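Local coordinates for hypothetical protein Atu3615 (Agrobacterium tumefaciens str. C58, PDB 1ZNP) that is of unknown function but belongs to the cupin superfamily (DUF985 family), whose members share a beta-barrel fold, at residues A[74-82]-A[101-109]. Residues are numbered along the deposited sequence; the frame is centred on the assembly and turned at random.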
loop_
_atom_site.group_PDB
_atom_site.type_symbol
_atom_site.label_atom_id
_atom_site.label_comp_id
_atom_site.label_asym_id
_atom_site.label_seq_id
_atom_site.Cartn_x
_atom_site.Cartn_y
_atom_site.Cartn_z
ATOM N N ALA A 74 2.206 -7.944 6.478
ATOM C CA ALA A 74 1.086 -7.367 5.766
ATOM C C ALA A 74 0.541 -6.326 6.747
ATOM O O ALA A 74 0.061 -6.666 7.834
ATOM C CB ALA A 74 0.060 -8.407 5.472
ATOM N N LEU A 75 0.666 -5.056 6.369
ATOM C CA LEU A 75 0.206 -3.940 7.188
ATOM C C LEU A 75 -1.063 -3.386 6.551
ATOM O O LEU A 75 -1.072 -3.030 5.373
ATOM C CB LEU A 75 1.288 -2.864 7.255
ATOM C CG LEU A 75 1.078 -1.741 8.267
ATOM C CD1 LEU A 75 1.033 -2.294 9.665
ATOM C CD2 LEU A 75 2.215 -0.757 8.160
ATOM N N HIS A 76 -2.134 -3.330 7.335
ATOM C CA HIS A 76 -3.425 -2.853 6.863
ATOM C C HIS A 76 -3.772 -1.516 7.495
ATOM O O HIS A 76 -3.695 -1.366 8.713
ATOM C CB HIS A 76 -4.492 -3.886 7.206
ATOM C CG HIS A 76 -4.118 -5.289 6.824
ATOM N ND1 HIS A 76 -4.077 -5.724 5.515
ATOM C CD2 HIS A 76 -3.745 -6.348 7.583
ATOM C CE1 HIS A 76 -3.698 -6.990 5.486
ATOM N NE2 HIS A 76 -3.491 -7.392 6.725
ATOM N N LEU A 77 -4.147 -0.547 6.663
ATOM C CA LEU A 77 -4.508 0.781 7.140
ATOM C C LEU A 77 -5.919 1.160 6.717
ATOM O O LEU A 77 -6.337 0.888 5.591
ATOM C CB LEU A 77 -3.548 1.842 6.591
ATOM C CG LEU A 77 -2.041 1.656 6.740
ATOM C CD1 LEU A 77 -1.373 3.027 6.590
ATOM C CD2 LEU A 77 -1.711 1.038 8.105
ATOM N N SER A 78 -6.641 1.806 7.624
ATOM C CA SER A 78 -7.998 2.249 7.357
ATOM C C SER A 78 -8.202 3.565 8.080
ATOM O O SER A 78 -8.434 3.592 9.291
ATOM C CB SER A 78 -9.002 1.214 7.851
ATOM O OG SER A 78 -10.320 1.646 7.561
ATOM N N GLN A 79 -8.113 4.658 7.332
ATOM C CA GLN A 79 -8.242 5.987 7.910
ATOM C C GLN A 79 -9.623 6.295 8.441
ATOM O O GLN A 79 -9.769 6.684 9.595
ATOM C CB GLN A 79 -7.849 7.054 6.889
ATOM C CG GLN A 79 -7.710 8.453 7.477
ATOM C CD GLN A 79 -6.667 8.517 8.592
ATOM O OE1 GLN A 79 -5.486 8.272 8.361
ATOM N NE2 GLN A 79 -7.110 8.838 9.811
ATOM N N ASP A 80 -10.638 6.102 7.611
ATOM C CA ASP A 80 -12.013 6.408 7.999
ATOM C C ASP A 80 -12.790 5.230 8.578
ATOM O O ASP A 80 -13.938 5.387 8.993
ATOM C CB ASP A 80 -12.773 6.974 6.793
ATOM C CG ASP A 80 -13.140 5.903 5.766
ATOM O OD1 ASP A 80 -12.561 4.793 5.793
ATOM O OD2 ASP A 80 -14.014 6.190 4.919
ATOM N N GLY A 81 -12.174 4.053 8.593
ATOM C CA GLY A 81 -12.851 2.884 9.125
ATOM C C GLY A 81 -13.620 2.107 8.071
ATOM O O GLY A 81 -14.322 1.146 8.390
ATOM N N ARG A 82 -13.503 2.520 6.812
ATOM C CA ARG A 82 -14.191 1.826 5.730
ATOM C C ARG A 82 -13.198 1.508 4.620
ATOM O O ARG A 82 -12.990 0.347 4.286
ATOM C CB ARG A 82 -15.341 2.682 5.206
ATOM C CG ARG A 82 -16.282 1.953 4.247
ATOM C CD ARG A 82 -16.787 0.629 4.835
ATOM N NE ARG A 82 -18.030 0.164 4.221
ATOM C CZ ARG A 82 -19.225 0.720 4.423
ATOM N NH1 ARG A 82 -19.345 1.769 5.232
ATOM N NH2 ARG A 82 -20.305 0.226 3.817
ATOM N N VAL A 101 6.878 2.222 6.200
ATOM C CA VAL A 101 5.513 2.617 5.855
ATOM C C VAL A 101 4.953 3.543 6.940
ATOM O O VAL A 101 5.095 3.290 8.147
ATOM C CB VAL A 101 4.595 1.389 5.651
ATOM C CG1 VAL A 101 4.850 0.377 6.724
ATOM C CG2 VAL A 101 3.146 1.810 5.685
ATOM N N ILE A 102 4.323 4.619 6.477
ATOM C CA ILE A 102 3.773 5.651 7.332
ATOM C C ILE A 102 2.298 5.554 7.645
ATOM O O ILE A 102 1.468 5.859 6.801
ATOM C CB ILE A 102 3.987 7.044 6.717
ATOM C CG1 ILE A 102 5.477 7.326 6.573
ATOM C CG2 ILE A 102 3.319 8.099 7.566
ATOM C CD1 ILE A 102 6.095 6.561 5.447
ATOM N N VAL A 103 1.966 5.164 8.870
ATOM C CA VAL A 103 0.573 5.100 9.245
ATOM C C VAL A 103 0.215 6.496 9.748
ATOM O O VAL A 103 0.725 6.947 10.776
ATOM C CB VAL A 103 0.323 4.075 10.372
ATOM C CG1 VAL A 103 -1.180 3.974 10.653
ATOM C CG2 VAL A 103 0.902 2.716 9.985
ATOM N N PRO A 104 -0.641 7.214 9.014
ATOM C CA PRO A 104 -1.023 8.557 9.448
ATOM C C PRO A 104 -1.740 8.519 10.802
ATOM O O PRO A 104 -2.191 7.464 11.244
ATOM C CB PRO A 104 -1.904 9.055 8.298
ATOM C CG PRO A 104 -2.487 7.812 7.755
ATOM C CD PRO A 104 -1.330 6.850 7.765
ATOM N N ALA A 105 -1.828 9.674 11.451
ATOM C CA ALA A 105 -2.457 9.793 12.762
ATOM C C ALA A 105 -3.946 9.455 12.794
ATOM O O ALA A 105 -4.694 9.768 11.870
ATOM C CB ALA A 105 -2.231 11.191 13.319
ATOM N N ASN A 106 -4.348 8.810 13.883
ATOM C CA ASN A 106 -5.720 8.390 14.113
ATOM C C ASN A 106 -6.261 7.442 13.052
ATOM O O ASN A 106 -7.470 7.286 12.922
ATOM C CB ASN A 106 -6.650 9.596 14.218
ATOM C CG ASN A 106 -7.980 9.244 14.862
ATOM O OD1 ASN A 106 -9.005 9.853 14.570
ATOM N ND2 ASN A 106 -7.964 8.262 15.751
ATOM N N CYS A 107 -5.373 6.805 12.294
ATOM C CA CYS A 107 -5.807 5.858 11.274
ATOM C C CYS A 107 -5.767 4.436 11.826
ATOM O O CYS A 107 -4.791 4.040 12.457
ATOM C CB CYS A 107 -4.890 5.948 10.058
ATOM S SG CYS A 107 -5.135 4.614 8.866
ATOM N N TRP A 108 -6.821 3.666 11.592
ATOM C CA TRP A 108 -6.858 2.293 12.070
ATOM C C TRP A 108 -5.732 1.470 11.440
ATOM O O TRP A 108 -5.410 1.645 10.259
ATOM C CB TRP A 108 -8.209 1.642 11.745
ATOM C CG TRP A 108 -9.356 2.121 12.598
ATOM C CD1 TRP A 108 -10.354 2.977 12.227
ATOM C CD2 TRP A 108 -9.607 1.781 13.962
ATOM N NE1 TRP A 108 -11.211 3.188 13.277
ATOM C CE2 TRP A 108 -10.775 2.466 14.355
ATOM C CE3 TRP A 108 -8.957 0.960 14.894
ATOM C CZ2 TRP A 108 -11.311 2.357 15.643
ATOM C CZ3 TRP A 108 -9.489 0.849 16.176
ATOM C CH2 TRP A 108 -10.658 1.547 16.537
ATOM N N GLN A 109 -5.149 0.564 12.223
ATOM C CA GLN A 109 -4.063 -0.272 11.733
ATOM C C GLN A 109 -3.990 -1.659 12.364
ATOM O O GLN A 109 -4.283 -1.836 13.541
ATOM C CB GLN A 109 -2.728 0.443 11.944
ATOM C CG GLN A 109 -2.406 0.733 13.394
ATOM C CD GLN A 109 -1.029 1.338 13.573
ATOM O OE1 GLN A 109 -0.024 0.766 13.139
ATOM N NE2 GLN A 109 -0.970 2.498 14.221
#
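An antiparallel strand pairing joins Ser78, at the end of strand 73-78, to Trp108 of strand 108-113 through two backbone bonds. Ser78 N gives to Trp108 O (2.9 Å, 159° at the hydrogen). Trp108 N returns a more bent bond to Ser78 O at 2.8 Å, arriving from above the carbonyl plane; that same oxygen lies at the edge of the indole, in its plane. One residue along, Leu77 faces Gln109 as a non-hydrogen-bonded pair. With CG anti to its carbonyl carbon (chi1 -52°), Leu77 reaches over to the end of strand 97-103, where CD2 lies 3.6 Å from Val103 CG2, and CD1 meets the ring of Pro104 just beyond it. Leu75 CD2 continues this apolar layer against both methyls of Val101, and Trp65 from strand 63-68 packs on Leu75, Val101 and Val103. In this cupin-family barrel, then, strand 73-78 touches both strands flanking the type II turn from Pro104 to Cys107. Gln79 bends at chi2 (59°) to lay its amide alongside that turn: NE2 makes a weak hydrogen bond to Ala105 O at 3.3 Å, while OE1 touches both Pro104 CG and Cys107 CB. Cys107 SG rests against the Ser78-Gln79 peptide, 3.3 Å from Ser78 C.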